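Local coordinates for protein ubiquitin-like-specific protease 2 (Saccharomyces cerevisiae, PDB 5LNB) that cleaves SUMO from modified proteins as a cysteine protease, through the Ulp1-type catalytic domain that this chain contains, at residues F56-Y61 / L221-F226; F60-S65 / S69-E74; Q75-S80 / N103-F108; S125-N130 / K225-P230. All blocks are in the same frame, centred on the assembly; numbering follows the deposited sequence.

Interaction 1: F56-Y61 / L221-F226; sequences FFTKFY and LNIRKF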
# COMPACT_ATOMS: atom_id res chain seq x y z
N PHE A 56 -4.46 -7.62 0.35
CA PHE A 56 -4.63 -8.23 1.67
C PHE A 56 -3.53 -7.78 2.62
O PHE A 56 -3.81 -7.38 3.76
CB PHE A 56 -4.64 -9.75 1.58
CG PHE A 56 -4.63 -10.40 2.94
CD1 PHE A 56 -5.78 -10.43 3.70
CD2 PHE A 56 -3.47 -10.93 3.46
CE1 PHE A 56 -5.78 -11.02 4.95
CE2 PHE A 56 -3.46 -11.51 4.72
CZ PHE A 56 -4.62 -11.55 5.46
N PHE A 57 -2.28 -7.84 2.19
CA PHE A 57 -1.18 -7.58 3.11
C PHE A 57 -0.99 -6.10 3.42
O PHE A 57 -0.60 -5.76 4.54
CB PHE A 57 0.11 -8.18 2.57
CG PHE A 57 0.33 -9.58 3.00
CD1 PHE A 57 0.46 -9.88 4.35
CD2 PHE A 57 0.42 -10.61 2.08
CE1 PHE A 57 0.68 -11.20 4.78
CE2 PHE A 57 0.65 -11.92 2.50
CZ PHE A 57 0.78 -12.21 3.85
N THR A 58 -1.24 -5.20 2.47
CA THR A 58 -1.20 -3.79 2.84
C THR A 58 -2.24 -3.50 3.91
O THR A 58 -1.94 -2.84 4.92
CB THR A 58 -1.42 -2.90 1.61
OG1 THR A 58 -2.73 -3.13 1.07
CG2 THR A 58 -0.37 -3.17 0.54
N LYS A 59 -3.45 -4.03 3.73
CA LYS A 59 -4.46 -3.95 4.78
C LYS A 59 -3.98 -4.62 6.06
O LYS A 59 -4.10 -4.05 7.15
CB LYS A 59 -5.74 -4.61 4.28
CG LYS A 59 -6.88 -4.60 5.27
CD LYS A 59 -7.49 -3.22 5.37
CE LYS A 59 -8.87 -3.27 6.05
NZ LYS A 59 -9.27 -1.94 6.59
N PHE A 60 -3.41 -5.82 5.94
CA PHE A 60 -2.98 -6.57 7.11
C PHE A 60 -1.98 -5.77 7.96
O PHE A 60 -2.15 -5.63 9.18
CB PHE A 60 -2.40 -7.91 6.67
CG PHE A 60 -2.01 -8.80 7.81
CD1 PHE A 60 -2.96 -9.58 8.46
CD2 PHE A 60 -0.69 -8.85 8.24
CE1 PHE A 60 -2.60 -10.40 9.51
CE2 PHE A 60 -0.33 -9.67 9.30
CZ PHE A 60 -1.28 -10.45 9.93
N TYR A 61 -0.94 -5.22 7.33
CA TYR A 61 0.11 -4.56 8.10
C TYR A 61 -0.29 -3.16 8.57
O TYR A 61 0.27 -2.67 9.56
CB TYR A 61 1.40 -4.50 7.30
CG TYR A 61 2.04 -5.87 7.19
CD1 TYR A 61 2.37 -6.58 8.35
CD2 TYR A 61 2.26 -6.47 5.96
CE1 TYR A 61 2.92 -7.85 8.27
CE2 TYR A 61 2.82 -7.74 5.87
CZ TYR A 61 3.14 -8.42 7.02
OH TYR A 61 3.70 -9.67 6.94
N LEU A 221 6.52 -4.86 1.88
CA LEU A 221 7.43 -4.67 3.00
C LEU A 221 7.80 -3.21 3.21
O LEU A 221 8.09 -2.81 4.35
CB LEU A 221 8.68 -5.53 2.81
CG LEU A 221 8.42 -6.92 3.44
CD1 LEU A 221 7.86 -7.92 2.43
CD2 LEU A 221 9.62 -7.46 4.15
N ASN A 222 7.79 -2.40 2.15
CA ASN A 222 8.05 -0.98 2.32
C ASN A 222 6.90 -0.30 3.06
O ASN A 222 7.13 0.50 3.98
CB ASN A 222 8.30 -0.32 0.96
CG ASN A 222 9.64 -0.74 0.35
OD1 ASN A 222 10.56 -1.17 1.06
ND2 ASN A 222 9.75 -0.63 -0.96
N ILE A 223 5.67 -0.63 2.68
CA ILE A 223 4.51 -0.12 3.41
C ILE A 223 4.53 -0.62 4.85
O ILE A 223 4.30 0.14 5.79
CB ILE A 223 3.21 -0.51 2.69
CG1 ILE A 223 3.08 0.30 1.39
CG2 ILE A 223 2.01 -0.32 3.61
CD1 ILE A 223 1.92 -0.08 0.50
N ARG A 224 4.83 -1.90 5.04
CA ARG A 224 4.92 -2.45 6.38
C ARG A 224 5.93 -1.68 7.22
O ARG A 224 5.66 -1.32 8.36
CB ARG A 224 5.30 -3.92 6.33
CG ARG A 224 5.52 -4.52 7.71
CD ARG A 224 5.91 -5.98 7.63
NE ARG A 224 6.09 -6.54 8.97
CZ ARG A 224 6.59 -7.74 9.22
NH1 ARG A 224 6.98 -8.53 8.22
NH2 ARG A 224 6.70 -8.17 10.47
N LYS A 225 7.12 -1.43 6.65
CA LYS A 225 8.14 -0.69 7.40
C LYS A 225 7.67 0.72 7.72
O LYS A 225 7.85 1.20 8.84
CB LYS A 225 9.45 -0.66 6.61
CG LYS A 225 10.54 0.18 7.26
CD LYS A 225 10.96 -0.37 8.62
CE LYS A 225 11.37 -1.84 8.52
NZ LYS A 225 12.06 -2.32 9.76
N PHE A 226 7.06 1.40 6.74
CA PHE A 226 6.59 2.76 6.98
C PHE A 226 5.68 2.82 8.21
O PHE A 226 5.83 3.71 9.06
CB PHE A 226 5.85 3.28 5.74
CG PHE A 226 5.32 4.68 5.89
CD1 PHE A 226 4.07 4.90 6.49
CD2 PHE A 226 6.04 5.77 5.42
CE1 PHE A 226 3.57 6.20 6.63
CE2 PHE A 226 5.55 7.07 5.56
CZ PHE A 226 4.31 7.29 6.16
O HOH W 1 3.35 -2.46 10.06
O HOH W 2 6.25 -8.68 5.76
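Y61 and R224 mark the closest approach of the two segments, with 5.5 Å between their CA atoms; the other close pair, T58 and I223, has its CA atoms 6.8 Å apart. Both segments are helical throughout and run in broadly the same direction, and a water ties them together by donating to Y61 O and to R224 O.

The main side-chain contact is the R224 chain laid over one face of the Y61 ring. Its CD sits 3.6 Å from the ring centroid, only 10° off the normal, a well-centred CH-pi contact. R224 leaves its helix with chi1 at 176° and stays extended out to NE, which puts CD over the ring centre and the guanidinium over the CE1 rim, toward the hydroxyl: R224 NE lies 3.5 Å from Y61 CE1, and the two planes are just 4° apart. A second water accepts from R224 NH1 at 2.6 Å and makes a weak bond with Y61 OH. On the opposite face of the tyrosine, F60 CD2 packs toward the rim, so the ring is sandwiched. An alanine in place of Y61 is likely to leave the R224 chain without its flat support and open a gap between the helices.

Deeper in, T58 CG2 meets I223 CD1 at 3.8 Å, methyl to methyl, while T58 OG1 turns back to bond D55 O in its own helix.

Around this pair of helices, 51-67 and 215-228, helix 264-285 packs L268 against Y61 and L272 against F56 and F57, and strand 76-78 sends L78 against T58.

Interaction 2: F60-S65 / S69-E74; sequences FYIESS and SIIKRE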
# COMPACT_ATOMS: atom_id res chain seq x y z
N PHE A 60 -3.41 -5.82 5.94
CA PHE A 60 -2.98 -6.57 7.11
C PHE A 60 -1.98 -5.77 7.96
O PHE A 60 -2.15 -5.63 9.18
CB PHE A 60 -2.40 -7.91 6.67
CG PHE A 60 -2.01 -8.80 7.81
CD1 PHE A 60 -2.96 -9.58 8.46
CD2 PHE A 60 -0.69 -8.85 8.24
CE1 PHE A 60 -2.60 -10.40 9.51
CE2 PHE A 60 -0.33 -9.67 9.30
CZ PHE A 60 -1.28 -10.45 9.93
N TYR A 61 -0.94 -5.22 7.33
CA TYR A 61 0.11 -4.56 8.10
C TYR A 61 -0.29 -3.16 8.57
O TYR A 61 0.27 -2.67 9.56
CB TYR A 61 1.40 -4.50 7.30
CG TYR A 61 2.04 -5.87 7.19
CD1 TYR A 61 2.37 -6.58 8.35
CD2 TYR A 61 2.26 -6.47 5.96
CE1 TYR A 61 2.92 -7.85 8.27
CE2 TYR A 61 2.82 -7.74 5.87
CZ TYR A 61 3.14 -8.42 7.02
OH TYR A 61 3.70 -9.67 6.94
N ILE A 62 -1.25 -2.52 7.91
CA ILE A 62 -1.72 -1.24 8.43
C ILE A 62 -2.64 -1.45 9.63
O ILE A 62 -2.59 -0.70 10.61
CB ILE A 62 -2.40 -0.43 7.32
CG1 ILE A 62 -1.34 0.04 6.32
CG2 ILE A 62 -3.16 0.74 7.90
CD1 ILE A 62 -1.90 0.79 5.14
N GLU A 63 -3.47 -2.49 9.59
CA GLU A 63 -4.28 -2.84 10.74
C GLU A 63 -3.41 -3.22 11.93
O GLU A 63 -3.73 -2.88 13.08
CB GLU A 63 -5.23 -3.98 10.38
CG GLU A 63 -6.33 -3.56 9.42
CD GLU A 63 -7.41 -2.72 10.10
OE1 GLU A 63 -7.69 -2.97 11.30
OE2 GLU A 63 -7.97 -1.81 9.44
N SER A 64 -2.31 -3.92 11.68
CA SER A 64 -1.38 -4.23 12.76
C SER A 64 -0.85 -2.96 13.39
O SER A 64 -0.76 -2.85 14.62
CB SER A 64 -0.23 -5.09 12.23
OG SER A 64 0.85 -5.13 13.14
N SER A 65 -0.50 -1.98 12.55
CA SER A 65 -0.04 -0.68 13.05
C SER A 65 -1.12 0.00 13.88
O SER A 65 -0.82 0.64 14.90
CB SER A 65 0.38 0.20 11.87
OG SER A 65 0.68 1.51 12.29
N SER A 69 -1.38 0.85 18.28
CA SER A 69 -1.47 2.27 18.57
C SER A 69 -0.27 3.03 18.04
O SER A 69 0.10 4.08 18.58
CB SER A 69 -1.63 2.54 20.07
OG SER A 69 -2.34 1.50 20.70
N ILE A 70 0.38 2.51 17.00
CA ILE A 70 1.40 3.29 16.32
C ILE A 70 0.76 4.45 15.58
O ILE A 70 1.30 5.56 15.53
CB ILE A 70 2.21 2.39 15.37
CG1 ILE A 70 2.95 1.31 16.17
CG2 ILE A 70 3.19 3.22 14.54
CD1 ILE A 70 3.68 0.32 15.30
N ILE A 71 -0.41 4.21 14.99
CA ILE A 71 -1.23 5.24 14.37
C ILE A 71 -2.66 5.04 14.85
O ILE A 71 -3.02 4.00 15.40
CB ILE A 71 -1.16 5.19 12.83
CG1 ILE A 71 -1.68 3.84 12.33
CG2 ILE A 71 0.28 5.42 12.36
CD1 ILE A 71 -2.13 3.83 10.89
N LYS A 72 -3.48 6.06 14.64
CA LYS A 72 -4.91 5.97 14.89
C LYS A 72 -5.62 5.65 13.58
O LYS A 72 -5.17 6.03 12.50
CB LYS A 72 -5.46 7.27 15.48
CG LYS A 72 -4.71 7.77 16.71
CD LYS A 72 -5.33 9.06 17.20
CE LYS A 72 -4.47 9.72 18.27
NZ LYS A 72 -3.28 10.43 17.70
N ARG A 73 -6.74 4.92 13.70
CA ARG A 73 -7.49 4.52 12.51
C ARG A 73 -7.84 5.71 11.63
O ARG A 73 -7.74 5.62 10.40
CB ARG A 73 -8.76 3.78 12.93
CG ARG A 73 -9.58 3.28 11.73
CD ARG A 73 -10.71 2.34 12.13
NE ARG A 73 -10.22 1.15 12.81
CZ ARG A 73 -9.70 0.09 12.20
NH1 ARG A 73 -9.58 0.07 10.88
NH2 ARG A 73 -9.28 -0.95 12.91
N GLU A 74 -8.25 6.82 12.23
CA GLU A 74 -8.71 7.97 11.45
C GLU A 74 -7.58 8.71 10.74
O GLU A 74 -7.87 9.62 9.96
CB GLU A 74 -9.47 8.94 12.36
CG GLU A 74 -8.68 9.40 13.58
CD GLU A 74 -9.07 8.68 14.87
OE1 GLU A 74 -9.19 7.42 14.88
OE2 GLU A 74 -9.26 9.38 15.89
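A Schellman motif closes helix 51-67, and its 6-to-1 bond joins S65 to I70: I70 N reaches back to S65 O at 3.1 Å, with a rather bent N-H...O angle of 137°. The turn is made by S69, whose positive phi takes the chain out of the helix.

Side chains seal the same spot. S65 OG lies 3.5 Å from I70 CB and 3.3 Å from I71 CG1, a close polar-to-apolar contact, but its hydrogen bond goes to F227 O on helix 215-228. I71 places CG1 between its backbone N and carbonyl carbon (chi1 61°), and that rotation lays the branch against the serine. From there I71 CD1 comes within 4.4 Å of I62 CG2, a loose apolar touch one helical turn further in.

Away from this cap, R73 grips E63 end-on in a two-bond salt bridge. R73 NH1 donates to E63 OE2 at 2.9 Å and R73 NH2 to E63 OE1 at 3.0 Å, each oxygen using its syn lone pair. Carboxylate and guanidinium are nearly coplanar, 23° apart, so the paired bonds hold both groups against rotation. E63 bends at chi2 and R73 at chi3 to bring these ends together. K59 adds a second salt bridge to E63 OE2, which probably helps to keep the carboxylate ionised.

Beyond the cap the chain runs on to strand 76-78. The 6-to-1 backbone bond and the positive-phi residue are the signature of a Schellman helix ending; S65 sits where an apolar residue usually meets the one after the turn, here I70.

Interaction 3: Q75-S80 / N103-F108; sequences QVHLMS and NNTDLF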
# COMPACT_ATOMS: atom_id res chain seq x y z
N GLN A 75 -6.31 8.35 10.96
CA GLN A 75 -5.19 9.04 10.33
C GLN A 75 -4.80 8.47 8.97
O GLN A 75 -4.03 9.11 8.25
CB GLN A 75 -3.96 9.01 11.24
CG GLN A 75 -4.16 9.70 12.58
CD GLN A 75 -2.95 9.57 13.49
OE1 GLN A 75 -2.20 8.59 13.42
NE2 GLN A 75 -2.73 10.58 14.32
N VAL A 76 -5.31 7.29 8.60
CA VAL A 76 -4.84 6.56 7.43
C VAL A 76 -6.03 6.18 6.55
O VAL A 76 -7.06 5.73 7.06
CB VAL A 76 -4.04 5.29 7.84
CG1 VAL A 76 -4.93 4.35 8.64
CG2 VAL A 76 -3.46 4.57 6.63
N HIS A 77 -5.88 6.34 5.24
CA HIS A 77 -6.81 5.80 4.26
C HIS A 77 -6.04 4.94 3.26
O HIS A 77 -5.12 5.43 2.59
CB HIS A 77 -7.57 6.90 3.52
CG HIS A 77 -8.74 6.39 2.75
ND1 HIS A 77 -8.62 5.80 1.51
CD2 HIS A 77 -10.06 6.37 3.05
CE1 HIS A 77 -9.82 5.45 1.07
NE2 HIS A 77 -10.71 5.78 1.99
N LEU A 78 -6.41 3.66 3.16
CA LEU A 78 -5.75 2.71 2.28
C LEU A 78 -6.62 2.51 1.04
O LEU A 78 -7.76 2.06 1.14
CB LEU A 78 -5.52 1.37 2.98
CG LEU A 78 -5.05 0.21 2.09
CD1 LEU A 78 -3.70 0.52 1.42
CD2 LEU A 78 -4.96 -1.09 2.86
N MET A 79 -6.08 2.86 -0.12
CA MET A 79 -6.74 2.55 -1.37
C MET A 79 -6.38 1.13 -1.80
O MET A 79 -5.24 0.70 -1.64
CB MET A 79 -6.31 3.53 -2.46
CG MET A 79 -6.75 4.96 -2.22
SD MET A 79 -8.53 5.09 -2.31
CE MET A 79 -8.70 6.87 -2.45
N SER A 80 -7.36 0.41 -2.32
CA SER A 80 -7.02 -0.83 -2.99
C SER A 80 -6.25 -0.53 -4.28
O SER A 80 -6.34 0.58 -4.84
CB SER A 80 -8.27 -1.65 -3.30
OG SER A 80 -8.76 -1.35 -4.59
N ASN A 103 -16.96 8.47 -3.09
CA ASN A 103 -18.13 9.00 -2.40
C ASN A 103 -18.04 8.68 -0.91
O ASN A 103 -17.67 7.58 -0.51
CB ASN A 103 -19.41 8.41 -3.00
CG ASN A 103 -20.67 9.02 -2.38
OD1 ASN A 103 -21.40 8.35 -1.65
ND2 ASN A 103 -20.91 10.29 -2.66
N ASN A 104 -18.39 9.67 -0.09
CA ASN A 104 -18.40 9.51 1.37
C ASN A 104 -17.02 9.15 1.91
O ASN A 104 -16.90 8.41 2.88
CB ASN A 104 -19.44 8.49 1.81
CG ASN A 104 -20.84 9.09 1.87
OD1 ASN A 104 -21.00 10.31 1.82
ND2 ASN A 104 -21.86 8.23 1.98
N THR A 105 -15.98 9.68 1.28
CA THR A 105 -14.62 9.68 1.82
C THR A 105 -14.27 11.08 2.30
O THR A 105 -14.95 12.07 1.98
CB THR A 105 -13.59 9.25 0.77
OG1 THR A 105 -13.63 10.18 -0.32
CG2 THR A 105 -13.86 7.83 0.28
N ASP A 106 -13.18 11.17 3.05
CA ASP A 106 -12.74 12.43 3.61
C ASP A 106 -11.21 12.40 3.63
O ASP A 106 -10.58 12.44 4.69
CB ASP A 106 -13.35 12.63 5.00
CG ASP A 106 -12.99 13.97 5.60
OD1 ASP A 106 -12.53 14.87 4.86
OD2 ASP A 106 -13.19 14.13 6.83
N LEU A 107 -10.60 12.36 2.45
CA LEU A 107 -9.17 12.08 2.35
C LEU A 107 -8.31 13.16 2.99
O LEU A 107 -7.23 12.87 3.53
CB LEU A 107 -8.75 11.89 0.89
CG LEU A 107 -9.40 10.69 0.19
CD1 LEU A 107 -8.92 10.55 -1.26
CD2 LEU A 107 -9.12 9.41 0.99
N PHE A 108 -8.75 14.42 2.95
CA PHE A 108 -7.92 15.50 3.47
C PHE A 108 -7.93 15.57 4.99
O PHE A 108 -7.24 16.42 5.55
CB PHE A 108 -8.35 16.84 2.87
CG PHE A 108 -7.91 17.04 1.43
CD1 PHE A 108 -7.97 16.00 0.51
CD2 PHE A 108 -7.43 18.27 1.00
CE1 PHE A 108 -7.57 16.19 -0.80
CE2 PHE A 108 -7.03 18.46 -0.31
CZ PHE A 108 -7.10 17.42 -1.21
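The CH-pi contact comes first: L107 CD2 rests over one face of the H77 ring, 3.6 Å from its centroid and 16° off the normal, displaced toward the rim so that H77 CG is the ring atom it meets most closely, at 3.5 Å. H77 holds CG anti to its backbone N (chi1 -167°), which swings the imidazole off the strand and turns its face to the leucine.

Apolar packing carries the rest. The other methyl of L107, CD1, meets M79 CE tip to tip at 3.9 Å; the methionine bends at chi2 to get there, so one leucine touches H77 and, just past the strand, M79 with its two branches. T105 CG2 approaches the imidazole obliquely, 4.1 Å from H77 NE2, the two side chains crossing at about a right angle. A glycine in place of H77 would probably leave the L107 methyl without its ring partner and T105 CG2 without a neighbour on this strand.

The polar bonds lie within the loop and to helix 172-190. T105 OG1 bonds V102 O and also Y185 OH, and the same tyrosine hydroxyl bonds L107 N, so the helix is tied directly to the loop backbone.

V76 and L78 turn to helix 51-67, whereas H77 between them points to the 103-108 loop, the alternation expected of a beta strand; the bent M79 chain brings its CE to the same loop. Hydrogen-bonded through H77 to Y112 and V114, strand 76-78 is an outermost strand of the mixed sheet and parallel to 112-119: the layered alpha/beta build of the Ulp1-type catalytic domain, with helices packed on both sides of its sheet.

Interaction 4: S125-N130 / K225-P230; sequences SCIITN and KFFENP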
# COMPACT_ATOMS: atom_id res chain seq x y z
N SER A 125 4.49 2.12 -5.19
CA SER A 125 3.47 2.68 -4.32
C SER A 125 3.80 4.12 -3.95
O SER A 125 4.96 4.56 -4.03
CB SER A 125 3.32 1.83 -3.05
OG SER A 125 2.31 2.33 -2.19
N CYS A 126 2.78 4.86 -3.53
CA CYS A 126 3.03 6.16 -2.93
C CYS A 126 2.16 6.31 -1.69
O CYS A 126 1.21 5.56 -1.47
CB CYS A 126 2.77 7.30 -3.93
SG CYS A 126 1.09 7.50 -4.39
N ILE A 127 2.53 7.28 -0.87
CA ILE A 127 1.80 7.64 0.34
C ILE A 127 1.69 9.16 0.34
O ILE A 127 2.70 9.87 0.27
CB ILE A 127 2.51 7.14 1.62
CG1 ILE A 127 2.60 5.62 1.61
CG2 ILE A 127 1.77 7.64 2.87
CD1 ILE A 127 3.24 5.02 2.87
N ILE A 128 0.45 9.66 0.39
CA ILE A 128 0.20 11.10 0.33
C ILE A 128 0.17 11.64 1.75
O ILE A 128 -0.61 11.17 2.58
CB ILE A 128 -1.12 11.40 -0.40
CG1 ILE A 128 -1.21 10.62 -1.71
CG2 ILE A 128 -1.24 12.91 -0.65
CD1 ILE A 128 -2.47 10.93 -2.50
N THR A 129 1.02 12.63 2.02
CA THR A 129 1.08 13.25 3.34
C THR A 129 0.75 14.74 3.25
O THR A 129 0.79 15.36 2.18
CB THR A 129 2.48 13.08 3.96
OG1 THR A 129 3.45 13.78 3.17
CG2 THR A 129 2.86 11.60 4.04
N ASN A 130 0.42 15.31 4.41
CA ASN A 130 0.15 16.74 4.62
C ASN A 130 -1.21 17.19 4.10
O ASN A 130 -1.49 18.40 4.12
CB ASN A 130 1.24 17.63 4.01
CG ASN A 130 2.49 17.64 4.84
OD1 ASN A 130 2.44 17.39 6.04
ND2 ASN A 130 3.64 17.91 4.20
N LYS A 225 7.12 -1.43 6.65
CA LYS A 225 8.14 -0.69 7.40
C LYS A 225 7.67 0.72 7.72
O LYS A 225 7.85 1.20 8.84
CB LYS A 225 9.45 -0.66 6.61
CG LYS A 225 10.54 0.18 7.26
CD LYS A 225 10.96 -0.37 8.62
CE LYS A 225 11.37 -1.84 8.52
NZ LYS A 225 12.06 -2.32 9.76
N PHE A 226 7.06 1.40 6.74
CA PHE A 226 6.59 2.76 6.98
C PHE A 226 5.68 2.82 8.21
O PHE A 226 5.83 3.71 9.06
CB PHE A 226 5.85 3.28 5.74
CG PHE A 226 5.32 4.68 5.89
CD1 PHE A 226 4.07 4.90 6.49
CD2 PHE A 226 6.04 5.77 5.42
CE1 PHE A 226 3.57 6.20 6.63
CE2 PHE A 226 5.55 7.07 5.56
CZ PHE A 226 4.31 7.29 6.16
N PHE A 227 4.77 1.86 8.35
CA PHE A 227 3.77 1.92 9.41
C PHE A 227 4.22 1.26 10.71
O PHE A 227 3.47 1.28 11.69
CB PHE A 227 2.46 1.32 8.93
CG PHE A 227 1.69 2.25 8.05
CD1 PHE A 227 0.93 3.27 8.60
CD2 PHE A 227 1.76 2.14 6.67
CE1 PHE A 227 0.24 4.15 7.79
CE2 PHE A 227 1.07 3.00 5.86
CZ PHE A 227 0.31 4.02 6.42
N GLU A 228 5.43 0.72 10.77
CA GLU A 228 6.01 0.48 12.08
C GLU A 228 6.45 1.79 12.75
O GLU A 228 6.52 1.84 13.98
CB GLU A 228 7.17 -0.50 11.97
CG GLU A 228 6.71 -1.85 11.43
CD GLU A 228 7.83 -2.86 11.21
OE1 GLU A 228 9.00 -2.45 11.00
OE2 GLU A 228 7.53 -4.08 11.24
N ASN A 229 6.72 2.85 11.97
CA ASN A 229 7.05 4.17 12.52
C ASN A 229 7.01 5.21 11.41
O ASN A 229 8.04 5.49 10.77
CB ASN A 229 8.42 4.16 13.20
CG ASN A 229 8.70 5.45 13.97
OD1 ASN A 229 8.19 6.51 13.62
ND2 ASN A 229 9.52 5.35 15.01
N PRO A 230 5.85 5.81 11.14
CA PRO A 230 5.73 6.73 10.00
C PRO A 230 6.56 8.00 10.14
O PRO A 230 7.25 8.39 9.20
CB PRO A 230 4.23 7.04 9.96
CG PRO A 230 3.60 5.83 10.60
CD PRO A 230 4.53 5.45 11.70
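I127 and F226 pack the central sheet of the Ulp1-type catalytic domain against helix 215-228, in an alpha/beta layer where a strand methyl plugs onto a helix aromatic. The tight part is this one meeting. I127 CD1 stands 3.6 Å from the centroid of the F226 ring and only 11° off its normal, almost dead centre over the face, while I127 CG2 comes no nearer than 4.2 Å, to F226 CZ. A chi1 of 180° points the phenylalanine ring out from the helix toward the strand, where the isoleucine comes at it from the opposite direction. P230 CA covers the other face, toward the rim, and Y112 of the neighbouring strand 112-119 meets F226 edge-to-face. Everything that touches here is buried.

The looser part lies around this core. I127 CD1 lies obliquely 4.2 Å from F227 CE2. Further round the helix, on the side facing solvent, K225 NZ makes a salt bridge with D257 and only a weak one, 3.3 Å long, with E228 OE1. Where the chain turns into helix 230-238, N229 is the N-cap, its OD1 accepting from E232 N.

Between the two aromatics of the helix the packing closes up again: F226 CD1 sits over the centre of the F227 ring, 3.5 Å above its plane.

Helix 51-67 is shared by interactions 1 and 2, helix 215-228 by interactions 1 and 4, and interactions 3 and 4 both reach the mixed five-stranded sheet. Interaction 1 has its centre about 10 Å from those of 2 and 4; the centre of interaction 3 is about 17 Å from that of interaction 1. Along the chain, interaction 2 closes before interaction 3 opens, and interaction 3 is nested inside the loop closed by interaction 1. Interactions 3 and 4 touch where V76 CG2 packs 3.8 Å from F227 CZ. Together they join sheet and helices, including 215-228, which in this protease family probably carries the nucleophilic cysteine near its start.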